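Long-range contacts in pectate lyase (Paenibacillus sp. 0602, PDB 5GT5), which cleaves polygalacturonate by beta-elimination, and probably also partially methylated pectins, acting within the chain with calcium as the likely cofactor: residues T10-G15 against S405-S410; Y30-N35 against E53-L58; I104-G109 against I127-F132; N284-N289 against F399-F404. The protein carries 1 engineered substitution. One frame throughout, in Å; residues are numbered along the deposited sequence.

Contact 1 of 4, residues T10-G15 against S405-S410; sequences TGFSQG and SILPYS
Gly11 sets its CA over the face of the Tyr409 ring, 3.3 Å from the centroid and 2° off the normal, a CH-pi contact almost exactly over the centre. Here the backbone itself, at a positive phi, meets the aromatic face. Tyr409 in turn directs its CE2 edge at the middle of the Phe12 ring, a T-shaped pair with planes at 85° in which Phe12 CG is 3.8 Å from Tyr409 CE2. The far end of the phenyl group reaches Leu407, Phe12 CZ to Leu407 CD2 at 3.6 Å. With chi1 at 55°, Tyr409 CG is held between its own N and carbonyl carbon, which turns one face of the ring to Gly11 and its CE2 edge to Phe12.

The solvent side is looser and polar. Gln14 NE2 donates to Pro408 O at 2.9 Å from well above the carbonyl plane, and a water links Gly11 N to Ser410 O.

Both segments are loops laid against the parallel beta-helix of this lyase family. Tyr409 OH bonds to His286 on strand 284-288 and Thr264 on strand 262-271, while Thr10 O and Ser13 N meet Thr187 on strand 184-194.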
loop_
_atom_site.group_PDB
_atom_site.type_symbol
_atom_site.label_atom_id
_atom_site.label_comp_id
_atom_site.label_asym_id
_atom_site.label_seq_id
_atom_site.Cartn_x
_atom_site.Cartn_y
_atom_site.Cartn_z
ATOM N N THR A 10 13.473 -7.766 -0.540
ATOM C CA THR A 10 13.905 -6.548 0.155
ATOM C C THR A 10 13.328 -5.328 -0.551
ATOM O O THR A 10 12.702 -5.428 -1.614
ATOM C CB THR A 10 15.424 -6.407 0.145
ATOM O OG1 THR A 10 15.839 -6.152 -1.205
ATOM C CG2 THR A 10 16.110 -7.676 0.617
ATOM N N GLY A 11 13.524 -4.168 0.052
ATOM C CA GLY A 11 13.304 -2.903 -0.652
ATOM C C GLY A 11 11.878 -2.424 -0.553
ATOM O O GLY A 11 11.139 -2.823 0.371
ATOM N N PHE A 12 11.439 -1.591 -1.493
ATOM C CA PHE A 12 10.142 -0.938 -1.334
ATOM C C PHE A 12 8.962 -1.897 -1.402
ATOM O O PHE A 12 7.892 -1.583 -0.878
ATOM C CB PHE A 12 9.957 0.182 -2.362
ATOM C CG PHE A 12 10.800 1.420 -2.086
ATOM C CD1 PHE A 12 10.536 2.248 -1.002
ATOM C CD2 PHE A 12 11.863 1.761 -2.924
ATOM C CE1 PHE A 12 11.310 3.387 -0.747
ATOM C CE2 PHE A 12 12.632 2.905 -2.688
ATOM C CZ PHE A 12 12.351 3.735 -1.613
ATOM N N SER A 13 9.149 -3.071 -2.026
ATOM C CA SER A 13 8.091 -4.075 -2.008
ATOM C C SER A 13 8.039 -4.884 -0.736
ATOM O O SER A 13 7.291 -5.858 -0.671
ATOM C CB SER A 13 8.194 -5.010 -3.215
ATOM O OG SER A 13 7.081 -5.923 -3.231
ATOM N N GLN A 14 8.794 -4.500 0.292
ATOM C CA GLN A 14 8.677 -5.197 1.576
ATOM C C GLN A 14 7.206 -5.258 2.011
ATOM O O GLN A 14 6.441 -4.305 1.815
ATOM C CB GLN A 14 9.487 -4.463 2.660
ATOM C CG GLN A 14 9.000 -3.043 2.958
ATOM C CD GLN A 14 9.860 -2.361 3.999
ATOM O OE1 GLN A 14 10.605 -3.021 4.739
ATOM N NE2 GLN A 14 9.760 -1.042 4.071
ATOM N N GLY A 15 6.811 -6.386 2.600
ATOM C CA GLY A 15 5.440 -6.528 3.072
ATOM C C GLY A 15 4.494 -7.202 2.076
ATOM O O GLY A 15 3.355 -7.555 2.412
ATOM N N SER A 405 14.221 10.687 5.419
ATOM C CA SER A 405 15.638 10.971 5.577
ATOM C C SER A 405 16.486 9.771 5.176
ATOM O O SER A 405 17.485 9.914 4.474
ATOM C CB SER A 405 15.925 11.389 7.035
ATOM O OG SER A 405 15.303 12.633 7.321
ATOM N N ILE A 406 16.091 8.594 5.649
ATOM C CA ILE A 406 16.754 7.339 5.291
ATOM C C ILE A 406 15.741 6.327 4.747
ATOM O O ILE A 406 14.544 6.389 5.056
ATOM C CB ILE A 406 17.534 6.721 6.486
ATOM C CG1 ILE A 406 16.578 6.367 7.618
ATOM C CG2 ILE A 406 18.605 7.678 6.996
ATOM C CD1 ILE A 406 17.176 5.447 8.658
ATOM N N LEU A 407 16.226 5.400 3.935
ATOM C CA LEU A 407 15.335 4.430 3.312
ATOM C C LEU A 407 14.571 3.664 4.381
ATOM O O LEU A 407 15.140 3.320 5.432
ATOM C CB LEU A 407 16.146 3.486 2.445
ATOM C CG LEU A 407 16.665 4.088 1.142
ATOM C CD1 LEU A 407 17.784 3.223 0.600
ATOM C CD2 LEU A 407 15.509 4.241 0.127
ATOM N N PRO A 408 13.273 3.408 4.128
ATOM C CA PRO A 408 12.387 2.756 5.105
ATOM C C PRO A 408 12.537 1.238 5.173
ATOM O O PRO A 408 11.642 0.542 5.664
ATOM C CB PRO A 408 10.988 3.118 4.601
ATOM C CG PRO A 408 11.154 3.259 3.138
ATOM C CD PRO A 408 12.515 3.885 2.955
ATOM N N TYR A 409 13.671 0.720 4.718
ATOM C CA TYR A 409 13.912 -0.712 4.779
ATOM C C TYR A 409 15.381 -0.986 5.006
ATOM O O TYR A 409 16.231 -0.143 4.716
ATOM C CB TYR A 409 13.436 -1.379 3.494
ATOM C CG TYR A 409 14.006 -0.828 2.197
ATOM C CD1 TYR A 409 15.291 -1.197 1.748
ATOM C CD2 TYR A 409 13.244 0.025 1.406
ATOM C CE1 TYR A 409 15.808 -0.704 0.538
ATOM C CE2 TYR A 409 13.724 0.497 0.201
ATOM C CZ TYR A 409 14.995 0.132 -0.229
ATOM O OH TYR A 409 15.450 0.602 -1.436
ATOM N N SER A 410 15.683 -2.155 5.557
ATOM C CA SER A 410 17.080 -2.504 5.710
ATOM C C SER A 410 17.484 -3.457 4.605
ATOM O O SER A 410 16.638 -4.109 3.992
ATOM C CB SER A 410 17.330 -3.121 7.085
ATOM O OG SER A 410 16.580 -4.312 7.230
HETATM O O HOH W 1 14.329 -4.765 2.767
#

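Contact 2 of 4, residues Y30-N35 against E53-L58; sequences YKKVYN and EIMNDL
Tyr30 reaches across to Glu53 with its hydroxyl, Tyr30 OH to Glu53 OE1 at 2.7 Å. The acceptor lies near the plane of the tyrosine ring, whereas the hydroxyl meets the carboxylate from above its plane, the two planes being 78° apart. Glu53 OE1 also forms a salt bridge with Lys438, so two partners grip the same oxygen. At Lys31 the backbone takes over: its O accepts from Glu53 N at 2.9 Å. Lys32, paired with Glu53 in a parallel beta bridge, runs its extended chain past Met55, with Lys32 CG 3.9 Å from Met55 SD, and carries NZ on to a salt bridge with Glu24.

Val33 N donates to Glu53 O at 2.8 Å and Val33 O accepts from Met55 N, completing a parallel ladder whose strands are joined through helix 36-43. This lies towards the N-terminal end of the right-handed parallel beta-helix of polysaccharide lyase family 1. On the face turned to that helix, Val33 CG1 packs 3.9 Å from Ile54 CD1, and both side chains touch Leu39.

Tyr34 offers a ring face to Met55, whose CG sits 3.7 Å from the centroid and off toward the rim. Bends at chi2 and chi3 carry Met55 SD off the ring toward Lys32 and bring CE near Tyr34 OH. Tyr34 O takes a nearly straight bond (171°) from Asn56 ND2, which also serves Asp57 O. Asn35 caps helix 36-43, and its CA lies 3.8 Å from Leu58 CD2.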
loop_
_atom_site.group_PDB
_atom_site.type_symbol
_atom_site.label_atom_id
_atom_site.label_comp_id
_atom_site.label_asym_id
_atom_site.label_seq_id
_atom_site.Cartn_x
_atom_site.Cartn_y
_atom_site.Cartn_z
ATOM N N TYR A 30 -5.230 -21.936 -6.950
ATOM C CA TYR A 30 -3.929 -22.210 -7.570
ATOM C C TYR A 30 -4.215 -22.759 -8.950
ATOM O O TYR A 30 -4.775 -23.882 -9.061
ATOM C CB TYR A 30 -3.177 -23.248 -6.733
ATOM C CG TYR A 30 -1.724 -23.495 -7.088
ATOM C CD1 TYR A 30 -1.352 -23.992 -8.341
ATOM C CD2 TYR A 30 -0.736 -23.310 -6.131
ATOM C CE1 TYR A 30 -0.020 -24.234 -8.636
ATOM C CE2 TYR A 30 0.623 -23.558 -6.427
ATOM C CZ TYR A 30 0.954 -24.039 -7.675
ATOM O OH TYR A 30 2.272 -24.280 -7.965
ATOM N N LYS A 31 -3.884 -22.000 -9.993
ATOM C CA LYS A 31 -4.182 -22.387 -11.359
ATOM C C LYS A 31 -2.932 -22.726 -12.138
ATOM O O LYS A 31 -2.020 -21.894 -12.254
ATOM C CB LYS A 31 -4.952 -21.296 -12.101
ATOM C CG LYS A 31 -6.268 -20.899 -11.458
ATOM C CD LYS A 31 -7.240 -22.080 -11.356
ATOM C CE LYS A 31 -8.567 -21.561 -10.858
ATOM N NZ LYS A 31 -9.508 -22.715 -10.688
ATOM N N LYS A 32 -2.887 -23.929 -12.689
ATOM C CA LYS A 32 -1.812 -24.360 -13.573
ATOM C C LYS A 32 -2.187 -23.997 -14.985
ATOM O O LYS A 32 -3.244 -24.368 -15.498
ATOM C CB LYS A 32 -1.588 -25.875 -13.422
ATOM C CG LYS A 32 -0.959 -26.221 -12.071
ATOM C CD LYS A 32 -0.680 -27.709 -11.911
ATOM C CE LYS A 32 -0.083 -27.979 -10.562
ATOM N NZ LYS A 32 0.218 -29.449 -10.416
ATOM N N VAL A 33 -1.310 -23.229 -15.614
ATOM C CA VAL A 33 -1.610 -22.648 -16.911
ATOM C C VAL A 33 -0.762 -23.293 -18.008
ATOM O O VAL A 33 0.485 -23.212 -17.992
ATOM C CB VAL A 33 -1.386 -21.115 -16.844
ATOM C CG1 VAL A 33 -1.306 -20.509 -18.233
ATOM C CG2 VAL A 33 -2.497 -20.457 -16.014
ATOM N N TYR A 34 -1.447 -23.921 -18.967
ATOM C CA TYR A 34 -0.767 -24.630 -20.054
ATOM C C TYR A 34 -0.908 -23.926 -21.377
ATOM O O TYR A 34 -0.159 -24.207 -22.316
ATOM C CB TYR A 34 -1.330 -26.049 -20.185
ATOM C CG TYR A 34 -1.172 -26.877 -18.934
ATOM C CD1 TYR A 34 -2.154 -26.887 -17.931
ATOM C CD2 TYR A 34 -0.046 -27.667 -18.746
ATOM C CE1 TYR A 34 -1.991 -27.662 -16.764
ATOM C CE2 TYR A 34 0.121 -28.416 -17.590
ATOM C CZ TYR A 34 -0.849 -28.413 -16.612
ATOM O OH TYR A 34 -0.687 -29.166 -15.472
ATOM N N ASN A 35 -1.861 -23.006 -21.464
ATOM C CA ASN A 35 -2.161 -22.325 -22.706
ATOM C C ASN A 35 -2.813 -20.990 -22.423
ATOM O O ASN A 35 -3.038 -20.649 -21.253
ATOM C CB ASN A 35 -3.025 -23.229 -23.596
ATOM C CG ASN A 35 -4.344 -23.582 -22.958
ATOM O OD1 ASN A 35 -5.070 -22.720 -22.479
ATOM N ND2 ASN A 35 -4.669 -24.877 -22.962
ATOM N N GLU A 53 0.631 -20.805 -11.813
ATOM C CA GLU A 53 1.839 -21.502 -12.222
ATOM C C GLU A 53 1.806 -21.695 -13.728
ATOM O O GLU A 53 0.988 -22.453 -14.254
ATOM C CB GLU A 53 2.007 -22.856 -11.532
ATOM C CG GLU A 53 3.404 -23.451 -11.868
ATOM C CD GLU A 53 3.653 -24.819 -11.295
ATOM O OE1 GLU A 53 2.881 -25.284 -10.440
ATOM O OE2 GLU A 53 4.660 -25.428 -11.710
ATOM N N ILE A 54 2.691 -20.988 -14.423
ATOM C CA ILE A 54 2.879 -21.159 -15.860
ATOM C C ILE A 54 3.669 -22.457 -16.052
ATOM O O ILE A 54 4.735 -22.621 -15.473
ATOM C CB ILE A 54 3.694 -19.980 -16.424
ATOM C CG1 ILE A 54 3.027 -18.654 -16.037
ATOM C CG2 ILE A 54 3.921 -20.108 -17.940
ATOM C CD1 ILE A 54 1.666 -18.508 -16.615
ATOM N N MET A 55 3.138 -23.391 -16.831
ATOM C CA MET A 55 3.689 -24.744 -16.879
ATOM C C MET A 55 4.668 -24.957 -18.028
ATOM O O MET A 55 5.457 -25.914 -18.008
ATOM C CB MET A 55 2.535 -25.766 -17.009
ATOM C CG MET A 55 1.479 -25.673 -15.884
ATOM S SD MET A 55 2.195 -25.848 -14.262
ATOM C CE MET A 55 2.647 -27.602 -14.314
ATOM N N ASN A 56 4.588 -24.099 -19.032
ATOM C CA ASN A 56 5.409 -24.239 -20.237
ATOM C C ASN A 56 5.485 -22.889 -20.928
ATOM O O ASN A 56 4.783 -21.955 -20.526
ATOM C CB ASN A 56 4.820 -25.315 -21.171
ATOM C CG ASN A 56 3.298 -25.205 -21.327
ATOM O OD1 ASN A 56 2.570 -26.030 -20.785
ATOM N ND2 ASN A 56 2.813 -24.198 -22.059
ATOM N N ASP A 57 6.321 -22.761 -21.952
ATOM C CA ASP A 57 6.342 -21.531 -22.730
ATOM C C ASP A 57 4.948 -21.210 -23.259
ATOM O O ASP A 57 4.188 -22.122 -23.633
ATOM C CB ASP A 57 7.293 -21.618 -23.939
ATOM C CG ASP A 57 8.754 -21.815 -23.561
ATOM O OD1 ASP A 57 9.115 -21.680 -22.378
ATOM O OD2 ASP A 57 9.560 -22.131 -24.485
ATOM N N LEU A 58 4.627 -19.923 -23.299
ATOM C CA LEU A 58 3.343 -19.464 -23.821
ATOM C C LEU A 58 3.512 -18.526 -24.996
ATOM O O LEU A 58 4.272 -17.528 -24.934
ATOM C CB LEU A 58 2.512 -18.770 -22.735
ATOM C CG LEU A 58 2.094 -19.613 -21.520
ATOM C CD1 LEU A 58 1.350 -18.737 -20.541
ATOM C CD2 LEU A 58 1.214 -20.782 -21.977
#

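Contact 3 of 4, residues I104-G109 against I127-F132; sequences IFSANG and IRNLEF
Two torsions set up a reciprocal exchange between Ser106 and Asn129. At chi1 79° the Ser106 hydroxyl is tucked between its own N and carbonyl carbon, facing Asn129 O. In Asn129, CG lies on the side of CB away from the backbone N (chi1 -153°), which brings ND2 to Ser106 O. Each side chain thereby donates to the other's backbone carbonyl: Ser106 OG to Asn129 O at 2.7 Å, nearly along the C=O axis, and Asn129 ND2 to Ser106 O at 3.0 Å, from above the carbonyl plane.

Before this exchange the strands pair in parallel, with Arg128 N giving a bond to Ile104 O at 2.9 Å. The following one, Ser106 N to Arg128 O, is weak at 3.4 Å. There the chain bends: Asn129 takes up a left-handed helical conformation, as expected of the short turn that joins two faces of a pectate lyase beta-helix. Just past the bend in the chain Leu130 spreads its methyls, Leu130 CD1 to Ile104 CG2 at 4.1 Å and Leu130 CD2 to Ser106 CB at 3.8 Å. Gly109 CA comes 3.3 Å from Asn129 O, and a water joins Gly109 O to Glu131 OE1.

Arg128 leads its guanidinium away to Asp165, and Asn129 OD1 accepts from Gly432 N in the C-terminal region. With both buried polar side chains supplying donors, they bond carbonyl oxygens where the regular ladder gives out, so the corner stays held as the backbone turns.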
loop_
_atom_site.group_PDB
_atom_site.type_symbol
_atom_site.label_atom_id
_atom_site.label_comp_id
_atom_site.label_asym_id
_atom_site.label_seq_id
_atom_site.Cartn_x
_atom_site.Cartn_y
_atom_site.Cartn_z
ATOM N N ILE A 104 2.509 -14.954 -9.728
ATOM C CA ILE A 104 2.623 -15.600 -11.040
ATOM C C ILE A 104 4.050 -16.085 -11.185
ATOM O O ILE A 104 4.979 -15.305 -11.011
ATOM C CB ILE A 104 2.258 -14.598 -12.202
ATOM C CG1 ILE A 104 0.915 -13.902 -11.928
ATOM C CG2 ILE A 104 2.311 -15.306 -13.542
ATOM C CD1 ILE A 104 0.597 -12.747 -12.921
ATOM N N PHE A 105 4.260 -17.350 -11.508
ATOM C CA PHE A 105 5.604 -17.881 -11.575
ATOM C C PHE A 105 5.647 -19.081 -12.497
ATOM O O PHE A 105 4.591 -19.566 -12.937
ATOM C CB PHE A 105 6.125 -18.267 -10.168
ATOM C CG PHE A 105 5.668 -19.632 -9.690
ATOM C CD1 PHE A 105 4.350 -19.821 -9.245
ATOM C CD2 PHE A 105 6.553 -20.695 -9.669
ATOM C CE1 PHE A 105 3.930 -21.080 -8.820
ATOM C CE2 PHE A 105 6.137 -21.958 -9.231
ATOM C CZ PHE A 105 4.826 -22.139 -8.817
ATOM N N SER A 106 6.867 -19.543 -12.792
ATOM C CA SER A 106 7.025 -20.899 -13.354
ATOM C C SER A 106 8.118 -21.630 -12.619
ATOM O O SER A 106 8.983 -21.019 -11.990
ATOM C CB SER A 106 7.326 -20.857 -14.852
ATOM O OG SER A 106 8.710 -20.548 -15.096
ATOM N N ALA A 107 8.086 -22.963 -12.707
ATOM C CA ALA A 107 9.058 -23.776 -12.012
ATOM C C ALA A 107 10.413 -23.797 -12.721
ATOM O O ALA A 107 11.424 -23.988 -12.085
ATOM C CB ALA A 107 8.563 -25.220 -11.858
ATOM N N ASN A 108 10.436 -23.589 -14.032
ATOM C CA ASN A 108 11.704 -23.756 -14.747
ATOM C C ASN A 108 11.999 -22.705 -15.805
ATOM O O ASN A 108 12.682 -22.964 -16.805
ATOM C CB ASN A 108 11.843 -25.172 -15.311
ATOM C CG ASN A 108 12.069 -26.204 -14.227
ATOM O OD1 ASN A 108 13.134 -26.252 -13.599
ATOM N ND2 ASN A 108 11.073 -27.033 -14.002
ATOM N N GLY A 109 11.497 -21.505 -15.586
ATOM C CA GLY A 109 11.875 -20.396 -16.447
ATOM C C GLY A 109 11.160 -20.393 -17.778
ATOM O O GLY A 109 11.791 -20.127 -18.804
ATOM N N ILE A 127 5.843 -11.647 -9.332
ATOM C CA ILE A 127 6.084 -12.246 -10.655
ATOM C C ILE A 127 7.502 -12.805 -10.645
ATOM O O ILE A 127 8.472 -12.044 -10.512
ATOM C CB ILE A 127 5.910 -11.234 -11.779
ATOM C CG1 ILE A 127 4.482 -10.681 -11.765
ATOM C CG2 ILE A 127 6.279 -11.882 -13.126
ATOM C CD1 ILE A 127 4.272 -9.448 -12.656
ATOM N N ARG A 128 7.646 -14.133 -10.753
ATOM C CA ARG A 128 8.979 -14.737 -10.609
ATOM C C ARG A 128 9.286 -15.853 -11.584
ATOM O O ARG A 128 8.411 -16.655 -11.989
ATOM C CB ARG A 128 9.194 -15.263 -9.174
ATOM C CG ARG A 128 9.191 -14.145 -8.135
ATOM C CD ARG A 128 9.320 -14.726 -6.737
ATOM N NE ARG A 128 10.711 -14.973 -6.352
ATOM C CZ ARG A 128 11.070 -15.569 -5.216
ATOM N NH1 ARG A 128 10.135 -16.066 -4.400
ATOM N NH2 ARG A 128 12.362 -15.682 -4.900
ATOM N N ASN A 129 10.578 -15.936 -11.932
ATOM C CA ASN A 129 11.113 -17.052 -12.738
ATOM C C ASN A 129 10.454 -17.211 -14.095
ATOM O O ASN A 129 10.146 -18.346 -14.534
ATOM C CB ASN A 129 11.076 -18.375 -11.956
ATOM C CG ASN A 129 12.140 -19.320 -12.424
ATOM O OD1 ASN A 129 13.213 -18.879 -12.849
ATOM N ND2 ASN A 129 11.886 -20.611 -12.336
ATOM N N LEU A 130 10.230 -16.082 -14.763
ATOM C CA LEU A 130 9.691 -16.061 -16.117
ATOM C C LEU A 130 10.623 -15.303 -17.035
ATOM O O LEU A 130 11.267 -14.311 -16.623
ATOM C CB LEU A 130 8.331 -15.403 -16.143
ATOM C CG LEU A 130 7.296 -16.215 -15.391
ATOM C CD1 LEU A 130 6.117 -15.325 -15.115
ATOM C CD2 LEU A 130 6.885 -17.392 -16.265
ATOM N N GLU A 131 10.729 -15.772 -18.276
ATOM C CA GLU A 131 11.479 -15.085 -19.319
ATOM C C GLU A 131 10.494 -14.469 -20.306
ATOM O O GLU A 131 9.486 -15.082 -20.663
ATOM C CB GLU A 131 12.456 -16.030 -20.027
ATOM C CG GLU A 131 13.186 -15.332 -21.198
ATOM C CD GLU A 131 14.401 -16.085 -21.681
ATOM O OE1 GLU A 131 14.681 -17.206 -21.213
ATOM O OE2 GLU A 131 15.089 -15.550 -22.578
ATOM N N PHE A 132 10.779 -13.238 -20.711
ATOM C CA PHE A 132 9.936 -12.452 -21.576
ATOM C C PHE A 132 10.686 -12.197 -22.875
ATOM O O PHE A 132 11.836 -11.726 -22.861
ATOM C CB PHE A 132 9.593 -11.130 -20.886
ATOM C CG PHE A 132 8.799 -11.313 -19.632
ATOM C CD1 PHE A 132 9.422 -11.592 -18.425
ATOM C CD2 PHE A 132 7.423 -11.224 -19.671
ATOM C CE1 PHE A 132 8.633 -11.798 -17.250
ATOM C CE2 PHE A 132 6.658 -11.374 -18.531
ATOM C CZ PHE A 132 7.252 -11.689 -17.323
HETATM O O HOH W 2 14.348 -18.987 -19.136
#

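Contact 4 of 4, residues N284-N289 against F399-F404; sequences NAHAYN and FSWNGF
Asn284 grips both backbone polar atoms of Asn402 with a single amide. Its OD1 accepts from Asn402 N at 2.9 Å (168°), and its ND2 donates to Asn402 O at 3.0 Å (164°). Each acceptor is met in its carbonyl plane on a lone pair, so the two nearly straight bonds fix the rotation of the asparagine amide. One side chain thus binds both N and O of one loop residue, although 399-404 is irregular.

Around this amide the loop supplies aromatic walls. The edge of Trp401 faces oxygen atoms: Trp401 CE3 lies 3.3 Å from Asn284 OD1 and Trp401 CZ3 is 3.5 Å from Ala285 O, both oxygens near the indole plane. Trp401 gets there with CG anti to its carbonyl carbon (chi1 -68°), which lays the six-membered ring along the strand as far as His286 CB, 3.9 Å from Trp401 CH2. Within the loop, Phe404 and Phe399 cover opposite faces of the indole. Phe404 also comes obliquely at the asparagine from the opposite direction, Phe404 CE2 being 3.6 Å from Asn284 ND2.

Outside the pair, the Asn402 side chain bonds to Lys363 and Ser331, and His286 to Tyr409 and Glu337. The loop thus covers strand 284-288 of the beta-helix, Ala285 lying about 11 Å by side chain from Arg276, the probable active-site arginine. The chemistry implies a directional join: the two in-plane bonds are consistent with fixing the loop backbone at Asn402 relative to the strand end, and the electropositive indole rim probably suits the oxygens beside it.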
loop_
_atom_site.group_PDB
_atom_site.type_symbol
_atom_site.label_atom_id
_atom_site.label_comp_id
_atom_site.label_asym_id
_atom_site.label_seq_id
_atom_site.Cartn_x
_atom_site.Cartn_y
_atom_site.Cartn_z
ATOM N N ASN A 284 11.241 8.224 -5.720
ATOM C CA ASN A 284 12.430 7.665 -5.099
ATOM C C ASN A 284 12.813 6.365 -5.748
ATOM O O ASN A 284 11.986 5.469 -5.895
ATOM C CB ASN A 284 12.196 7.385 -3.609
ATOM C CG ASN A 284 11.996 8.630 -2.806
ATOM O OD1 ASN A 284 12.900 9.444 -2.659
ATOM N ND2 ASN A 284 10.795 8.776 -2.239
ATOM N N ALA A 285 14.074 6.251 -6.154
ATOM C CA ALA A 285 14.582 5.005 -6.708
ATOM C C ALA A 285 15.908 4.644 -6.079
ATOM O O ALA A 285 16.786 5.508 -5.989
ATOM C CB ALA A 285 14.757 5.110 -8.205
ATOM N N HIS A 286 16.061 3.382 -5.688
ATOM C CA HIS A 286 17.284 2.876 -5.073
ATOM C C HIS A 286 17.753 1.660 -5.852
ATOM O O HIS A 286 17.017 0.661 -5.952
ATOM C CB HIS A 286 16.987 2.524 -3.602
ATOM C CG HIS A 286 18.149 1.920 -2.863
ATOM N ND1 HIS A 286 17.982 0.926 -1.923
ATOM C CD2 HIS A 286 19.468 2.216 -2.878
ATOM C CE1 HIS A 286 19.162 0.593 -1.426
ATOM N NE2 HIS A 286 20.081 1.344 -1.992
ATOM N N ALA A 287 18.960 1.746 -6.409
ATOM C CA ALA A 287 19.605 0.609 -7.052
ATOM C C ALA A 287 20.847 0.243 -6.250
ATOM O O ALA A 287 21.691 1.090 -5.949
ATOM C CB ALA A 287 19.969 0.930 -8.475
ATOM N N TYR A 288 20.937 -1.021 -5.870
ATOM C CA TYR A 288 22.149 -1.516 -5.228
ATOM C C TYR A 288 22.580 -2.835 -5.820
ATOM O O TYR A 288 21.759 -3.655 -6.228
ATOM C CB TYR A 288 22.007 -1.594 -3.701
ATOM C CG TYR A 288 21.068 -2.651 -3.106
ATOM C CD1 TYR A 288 19.712 -2.373 -2.897
ATOM C CD2 TYR A 288 21.555 -3.911 -2.693
ATOM C CE1 TYR A 288 18.882 -3.297 -2.280
ATOM C CE2 TYR A 288 20.713 -4.857 -2.086
ATOM C CZ TYR A 288 19.379 -4.544 -1.914
ATOM O OH TYR A 288 18.539 -5.453 -1.316
ATOM N N ASN A 289 23.895 -3.051 -5.901
ATOM C CA ASN A 289 24.427 -4.305 -6.437
ATOM C C ASN A 289 23.811 -4.633 -7.787
ATOM O O ASN A 289 23.390 -5.766 -8.025
ATOM C CB ASN A 289 24.187 -5.480 -5.474
ATOM C CG ASN A 289 25.023 -5.408 -4.181
ATOM O OD1 ASN A 289 24.619 -5.998 -3.177
ATOM N ND2 ASN A 289 26.174 -4.735 -4.206
ATOM N N PHE A 399 21.951 15.812 -2.877
ATOM C CA PHE A 399 21.123 14.633 -2.737
ATOM C C PHE A 399 20.377 14.571 -1.414
ATOM O O PHE A 399 20.930 14.851 -0.347
ATOM C CB PHE A 399 21.928 13.343 -2.937
ATOM C CG PHE A 399 21.067 12.118 -2.852
ATOM C CD1 PHE A 399 20.366 11.684 -3.972
ATOM C CD2 PHE A 399 20.913 11.450 -1.655
ATOM C CE1 PHE A 399 19.530 10.619 -3.900
ATOM C CE2 PHE A 399 20.088 10.359 -1.569
ATOM C CZ PHE A 399 19.380 9.930 -2.700
ATOM N N SER A 400 19.112 14.183 -1.493
ATOM C CA SER A 400 18.331 13.780 -0.327
ATOM C C SER A 400 17.150 12.982 -0.865
ATOM O O SER A 400 16.729 13.201 -2.011
ATOM C CB SER A 400 17.846 14.991 0.476
ATOM O OG SER A 400 16.885 15.734 -0.243
ATOM N N TRP A 401 16.636 12.056 -0.063
ATOM C CA TRP A 401 15.440 11.326 -0.424
ATOM C C TRP A 401 14.220 12.232 -0.354
ATOM O O TRP A 401 14.245 13.289 0.273
ATOM C CB TRP A 401 15.237 10.154 0.522
ATOM C CG TRP A 401 16.297 9.077 0.371
ATOM C CD1 TRP A 401 17.272 8.725 1.283
ATOM C CD2 TRP A 401 16.485 8.214 -0.766
ATOM N NE1 TRP A 401 18.049 7.699 0.771
ATOM C CE2 TRP A 401 17.576 7.368 -0.478
ATOM C CE3 TRP A 401 15.833 8.076 -2.003
ATOM C CZ2 TRP A 401 18.019 6.389 -1.372
ATOM C CZ3 TRP A 401 16.283 7.106 -2.886
ATOM C CH2 TRP A 401 17.365 6.289 -2.572
ATOM N N ASN A 402 13.146 11.816 -0.990
ATOM C CA ASN A 402 11.894 12.544 -0.938
ATOM C C ASN A 402 10.922 11.953 0.055
ATOM O O ASN A 402 10.445 10.848 -0.139
ATOM C CB ASN A 402 11.257 12.598 -2.325
ATOM C CG ASN A 402 12.056 13.449 -3.274
ATOM O OD1 ASN A 402 12.570 14.516 -2.893
ATOM N ND2 ASN A 402 12.182 13.001 -4.525
ATOM N N GLY A 403 10.672 12.654 1.165
ATOM C CA GLY A 403 9.593 12.242 2.056
ATOM C C GLY A 403 10.096 11.498 3.272
ATOM O O GLY A 403 9.342 11.168 4.189
ATOM N N PHE A 404 11.376 11.166 3.234
ATOM C CA PHE A 404 12.059 10.512 4.334
ATOM C C PHE A 404 13.545 10.873 4.291
ATOM O O PHE A 404 14.048 11.349 3.269
ATOM C CB PHE A 404 11.839 8.986 4.345
ATOM C CG PHE A 404 12.087 8.306 3.020
ATOM C CD1 PHE A 404 13.374 8.008 2.602
ATOM C CD2 PHE A 404 11.023 7.939 2.210
ATOM C CE1 PHE A 404 13.593 7.363 1.382
ATOM C CE2 PHE A 404 11.231 7.302 0.996
ATOM C CZ PHE A 404 12.512 7.013 0.575
#

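How the contacts relate
Contacts 2 and 3 sit side by side in the parallel ladder of the beta-helix, their strands 51-54 and 102-106 being neighbours, with Ile54 N to Phe105 O at 2.8 Å between them. Contact 3 is the more buried; contact 2, farther from the chain's centre, is partly open at Lys32, Tyr34 and Met55. Contacts 1 and 4, both partly buried, share the long loop after strand 378-380, and meet where Tyr409 OH lies 2.6 Å from His286 ND1. Contact 2 rests largely on strand bonds, while contact 3 passes from ladder to side-chain-to-carbonyl bonds at the turn. Contacts 1 and 4, joining loop to loop or to a strand, rely on aromatic faces and edges and on side-chain amides.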